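Local structure of xylulose kinase (Bifidobacterium adolescentis ATCC 15703, 3I8B) at residues A[12-17]-A[90-95]; A[76-79]-A[85-88]. The protein probably phosphorylates D-xylulose to D-xylulose 5-phosphate with ATP, as a magnesium-binding sugar kinase of the FGGY family. One frame throughout, in Å; residues are numbered along the deposited sequence.

Contact 1: A[12-17]-A[90-95]; sequences TSTQSC and AMLWND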
loop_
_atom_site.group_PDB
_atom_site.type_symbol
_atom_site.label_atom_id
_atom_site.label_comp_id
_atom_site.label_asym_id
_atom_site.label_seq_id
_atom_site.Cartn_x
_atom_site.Cartn_y
_atom_site.Cartn_z
ATOM N N THR A 12 -1.954 11.768 4.153
ATOM C CA THR A 12 -2.708 12.242 2.998
ATOM C C THR A 12 -3.182 11.019 2.194
ATOM O O THR A 12 -2.412 10.386 1.477
ATOM C CB THR A 12 -1.896 13.254 2.169
ATOM O OG1 THR A 12 -2.705 13.787 1.119
ATOM C CG2 THR A 12 -0.619 12.614 1.576
ATOM N N SER A 13 -4.448 10.663 2.373
ATOM C CA SER A 13 -5.021 9.485 1.735
ATOM C C SER A 13 -5.889 9.926 0.569
ATOM O O SER A 13 -6.070 11.118 0.344
ATOM C CB SER A 13 -5.877 8.703 2.735
ATOM O OG SER A 13 -7.022 9.471 3.126
ATOM N N THR A 14 -6.430 8.970 -0.185
ATOM C CA THR A 14 -7.312 9.328 -1.280
ATOM C C THR A 14 -8.424 10.253 -0.780
ATOM O O THR A 14 -8.710 11.294 -1.384
ATOM C CB THR A 14 -7.880 8.069 -1.949
ATOM O OG1 THR A 14 -6.788 7.224 -2.345
ATOM C CG2 THR A 14 -8.706 8.438 -3.170
ATOM N N GLN A 15 -9.018 9.902 0.355
ATOM C CA GLN A 15 -10.233 10.576 0.792
ATOM C C GLN A 15 -10.051 11.866 1.573
ATOM O O GLN A 15 -10.911 12.753 1.499
ATOM C CB GLN A 15 -11.138 9.607 1.553
ATOM C CG GLN A 15 -11.853 8.654 0.615
ATOM C CD GLN A 15 -12.472 7.478 1.339
ATOM O OE1 GLN A 15 -13.693 7.295 1.323
ATOM N NE2 GLN A 15 -11.634 6.669 1.982
ATOM N N SER A 16 -8.931 11.989 2.284
ATOM C CA SER A 16 -8.742 13.121 3.173
ATOM C C SER A 16 -7.286 13.315 3.614
ATOM O O SER A 16 -6.420 12.472 3.367
ATOM C CB SER A 16 -9.607 12.938 4.425
ATOM O OG SER A 16 -9.075 11.917 5.261
ATOM N N CYS A 17 -7.044 14.439 4.285
ATOM C CA CYS A 17 -5.777 14.685 4.936
ATOM C C CYS A 17 -5.978 14.700 6.457
ATOM O O CYS A 17 -6.878 15.354 6.959
ATOM C CB CYS A 17 -5.192 16.014 4.476
ATOM S SG CYS A 17 -3.419 16.165 4.833
ATOM N N ALA A 90 -3.354 14.270 -11.146
ATOM C CA ALA A 90 -2.694 13.091 -10.644
ATOM C C ALA A 90 -3.600 11.915 -10.900
ATOM O O ALA A 90 -4.817 12.010 -10.709
ATOM C CB ALA A 90 -2.386 13.232 -9.144
HETATM N N MSE A 91 -3.011 10.811 -11.348
HETATM C CA MSE A 91 -3.771 9.583 -11.564
HETATM C C MSE A 91 -3.426 8.608 -10.462
HETATM O O MSE A 91 -2.254 8.272 -10.257
HETATM C CB MSE A 91 -3.449 8.989 -12.935
HETATM C CG MSE A 91 -3.638 9.997 -14.057
HETATM SE SE MSE A 91 -3.013 9.294 -15.772
HETATM C CE MSE A 91 -4.396 7.907 -16.027
ATOM N N LEU A 92 -4.457 8.153 -9.763
ATOM C CA LEU A 92 -4.303 7.527 -8.464
ATOM C C LEU A 92 -4.280 6.004 -8.514
ATOM O O LEU A 92 -4.525 5.394 -9.575
ATOM C CB LEU A 92 -5.416 8.025 -7.531
ATOM C CG LEU A 92 -5.526 9.551 -7.419
ATOM C CD1 LEU A 92 -6.539 9.964 -6.319
ATOM C CD2 LEU A 92 -4.145 10.171 -7.160
ATOM N N TRP A 93 -3.990 5.394 -7.366
ATOM C CA TRP A 93 -3.881 3.938 -7.266
ATOM C C TRP A 93 -5.124 3.223 -7.811
ATOM O O TRP A 93 -5.031 2.098 -8.317
ATOM C CB TRP A 93 -3.656 3.507 -5.814
ATOM C CG TRP A 93 -4.861 3.780 -4.948
ATOM C CD1 TRP A 93 -5.201 4.969 -4.380
ATOM C CD2 TRP A 93 -5.896 2.850 -4.587
ATOM N NE1 TRP A 93 -6.376 4.838 -3.676
ATOM C CE2 TRP A 93 -6.824 3.550 -3.784
ATOM C CE3 TRP A 93 -6.121 1.494 -4.852
ATOM C CZ2 TRP A 93 -7.966 2.940 -3.240
ATOM C CZ3 TRP A 93 -7.266 0.886 -4.316
ATOM C CH2 TRP A 93 -8.171 1.613 -3.520
ATOM N N ASN A 94 -6.280 3.873 -7.699
ATOM C CA ASN A 94 -7.549 3.262 -8.103
ATOM C C ASN A 94 -8.068 3.718 -9.462
ATOM O O ASN A 94 -9.168 3.343 -9.866
ATOM C CB ASN A 94 -8.635 3.454 -7.035
ATOM C CG ASN A 94 -8.838 4.917 -6.649
ATOM O OD1 ASN A 94 -8.121 5.797 -7.108
ATOM N ND2 ASN A 94 -9.835 5.177 -5.810
ATOM N N ASP A 95 -7.295 4.547 -10.151
ATOM C CA ASP A 95 -7.558 4.813 -11.560
ATOM C C ASP A 95 -7.303 3.530 -12.345
ATOM O O ASP A 95 -6.288 2.860 -12.144
ATOM C CB ASP A 95 -6.645 5.916 -12.091
ATOM C CG ASP A 95 -6.637 5.983 -13.618
ATOM O OD1 ASP A 95 -7.634 6.461 -14.187
ATOM O OD2 ASP A 95 -5.623 5.574 -14.246
#
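T14 and W93 meet in a small, partly polar contact, one side-chain hydrogen bond over an apolar touch, where the turn between strands 6-12 and 16-23 of the N-terminal, actin-like domain faces the type I turn L92 to D95. W93 NE1 donates to T14 OG1 at 2.8 Å with an N-H...O angle of 150°. The hydroxyl sits at the edge of the indole, 6° out of its plane, and the two side chains meet at about a right angle. OG1 is also bonded to OE1 of Q73, so the threonine hydroxyl joins the indole to a third part of the chain. With chi1 of -55°, T14 turns OG1 to the indole and places CG2, anti to its own amide nitrogen, beside L92 CD1 at 4.1 Å and N94 ND2 at 4.3 Å. On the indole, N94 CB rests 3.6 Å above the plane, over the middle of one face. The turn carrying T14 is closed by S13 N to S16 O at 2.9 Å, and S13 OG accepts from S16 N in an ST motif. Putting a valine here would remove the hydroxyl and would probably leave both the indole N-H and the Q73 amide oxygen without this mate. The site is close to the predicted catalytic centre: the W93 side chain is about 4 Å from that of H75, a predicted substrate-binding residue, and the T14 side chain about 6 Å from that of D274, the predicted proton acceptor. Around it, T12 bonds through its backbone to G71 and Q73, L92 packs on W48 of helix 46-58, strand 90-91 pairs with 42-43, and D95 makes a salt bridge to K146 of helix 143-153.

Contact 2: A[76-79]-A[85-88]; sequences GMVI and NVIR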
loop_
_atom_site.group_PDB
_atom_site.type_symbol
_atom_site.label_atom_id
_atom_site.label_comp_id
_atom_site.label_asym_id
_atom_site.label_seq_id
_atom_site.Cartn_x
_atom_site.Cartn_y
_atom_site.Cartn_z
ATOM N N GLY A 76 0.272 7.193 -6.785
ATOM C CA GLY A 76 -0.258 8.357 -7.472
ATOM C C GLY A 76 0.795 9.127 -8.252
ATOM O O GLY A 76 1.817 9.573 -7.694
HETATM N N MSE A 77 0.543 9.321 -9.543
HETATM C CA MSE A 77 1.497 10.006 -10.412
HETATM C C MSE A 77 1.318 11.526 -10.386
HETATM O O MSE A 77 0.309 12.037 -10.880
HETATM C CB MSE A 77 1.357 9.516 -11.866
HETATM C CG MSE A 77 2.237 10.277 -12.853
HETATM SE SE MSE A 77 1.553 10.332 -14.722
HETATM C CE MSE A 77 -0.002 11.527 -14.448
ATOM N N VAL A 78 2.299 12.235 -9.827
ATOM C CA VAL A 78 2.355 13.694 -9.912
ATOM C C VAL A 78 3.468 14.129 -10.875
ATOM O O VAL A 78 4.663 13.929 -10.608
ATOM C CB VAL A 78 2.610 14.363 -8.536
ATOM C CG1 VAL A 78 2.624 15.900 -8.666
ATOM C CG2 VAL A 78 1.560 13.928 -7.513
ATOM N N ILE A 79 3.086 14.735 -11.989
ATOM C CA ILE A 79 4.097 15.226 -12.919
ATOM C C ILE A 79 4.175 16.748 -12.952
ATOM O O ILE A 79 3.154 17.443 -13.038
ATOM C CB ILE A 79 3.960 14.628 -14.346
ATOM C CG1 ILE A 79 2.523 14.759 -14.862
ATOM C CG2 ILE A 79 4.390 13.175 -14.354
ATOM C CD1 ILE A 79 2.369 14.358 -16.366
ATOM N N ASN A 85 5.061 23.550 -11.919
ATOM C CA ASN A 85 3.615 23.387 -12.077
ATOM C C ASN A 85 3.208 21.940 -12.284
ATOM O O ASN A 85 3.880 21.198 -13.004
ATOM C CB ASN A 85 3.098 24.176 -13.290
ATOM C CG ASN A 85 3.217 25.681 -13.110
ATOM O OD1 ASN A 85 3.930 26.341 -13.855
ATOM N ND2 ASN A 85 2.503 26.225 -12.139
ATOM N N VAL A 86 2.090 21.538 -11.683
ATOM C CA VAL A 86 1.522 20.231 -11.983
ATOM C C VAL A 86 0.973 20.268 -13.402
ATOM O O VAL A 86 0.161 21.121 -13.730
ATOM C CB VAL A 86 0.412 19.845 -10.974
ATOM C CG1 VAL A 86 -0.294 18.569 -11.421
ATOM C CG2 VAL A 86 1.016 19.671 -9.569
ATOM N N ILE A 87 1.424 19.340 -14.241
ATOM C CA ILE A 87 1.068 19.325 -15.665
ATOM C C ILE A 87 -0.402 18.953 -15.991
ATOM O O ILE A 87 -1.025 19.564 -16.861
ATOM C CB ILE A 87 2.041 18.409 -16.472
ATOM C CG1 ILE A 87 3.450 19.025 -16.492
ATOM C CG2 ILE A 87 1.521 18.204 -17.898
ATOM C CD1 ILE A 87 4.567 18.061 -16.909
ATOM N N ARG A 88 -0.932 17.950 -15.301
ATOM C CA ARG A 88 -2.277 17.423 -15.540
ATOM C C ARG A 88 -2.651 16.706 -14.254
ATOM O O ARG A 88 -1.799 16.502 -13.400
ATOM C CB ARG A 88 -2.268 16.371 -16.656
ATOM C CG ARG A 88 -1.701 15.080 -16.095
ATOM C CD ARG A 88 -2.043 13.797 -16.753
ATOM N NE ARG A 88 -3.295 13.739 -17.488
ATOM C CZ ARG A 88 -4.446 13.273 -17.022
ATOM N NH1 ARG A 88 -5.487 13.236 -17.841
ATOM N NH2 ARG A 88 -4.567 12.866 -15.762
HETATM O O HOH W 1 0.249 14.583 -12.249
#
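I79 O receives I87 N in the one direct hydrogen bond between these backbones, 2.8 Å long and nearly straight at 172°, with the donor tilted 21° from the carbonyl plane. The same oxygen has V86 CA at 3.4 Å, a CA-H...O contact. Water takes the place of a further direct bond: one molecule donates to M77 O at 2.9 Å and to R88 O at 3.0 Å and accepts from I79 N at 2.9 Å, holding three backbone groups together. The apolar contacts form two groups. In one, I79 CG1, set between its backbone N and carbonyl carbon, reaches I87 CB at 4.0 Å, and CD1 beyond it lies against R88 CG; R88 CD in turn touches the selenomethionine methyl M77 CE at 3.8 Å, the two chains crossing at about a right angle, while R88 NE goes on to a salt bridge with E154. In the other, V78 CG1 meets V86 CG2 at 4.2 Å, both side chains also touching W170 of helix 167-175. The whole is a hairpin-like return of the chain, irregular and water-bridged, directly after the predicted substrate-binding pair Q74 and H75.

Overall arrangement
From the N terminus the chain runs through strand 6-12 into the turn at 12-17, then through strands 16-23 and 29-36, helix 46-58 and strand 65-72 before reaching 76-79. Contact 2 closes a short loop there, with five residues between its segments, and is nested inside the much longer loop of 72 intervening residues that contact 1 closes. After 85-88 the chain passes straight into strand 90-91 and the turn at 92-95, where contact 1 joins it back to the first hairpin of the five-stranded sheet. The centres lie 13 Å apart, yet the two contacts touch: M91 O and M77 N are 3.1 Å apart, a probable hydrogen bond, and A90 CB packs on M77 O.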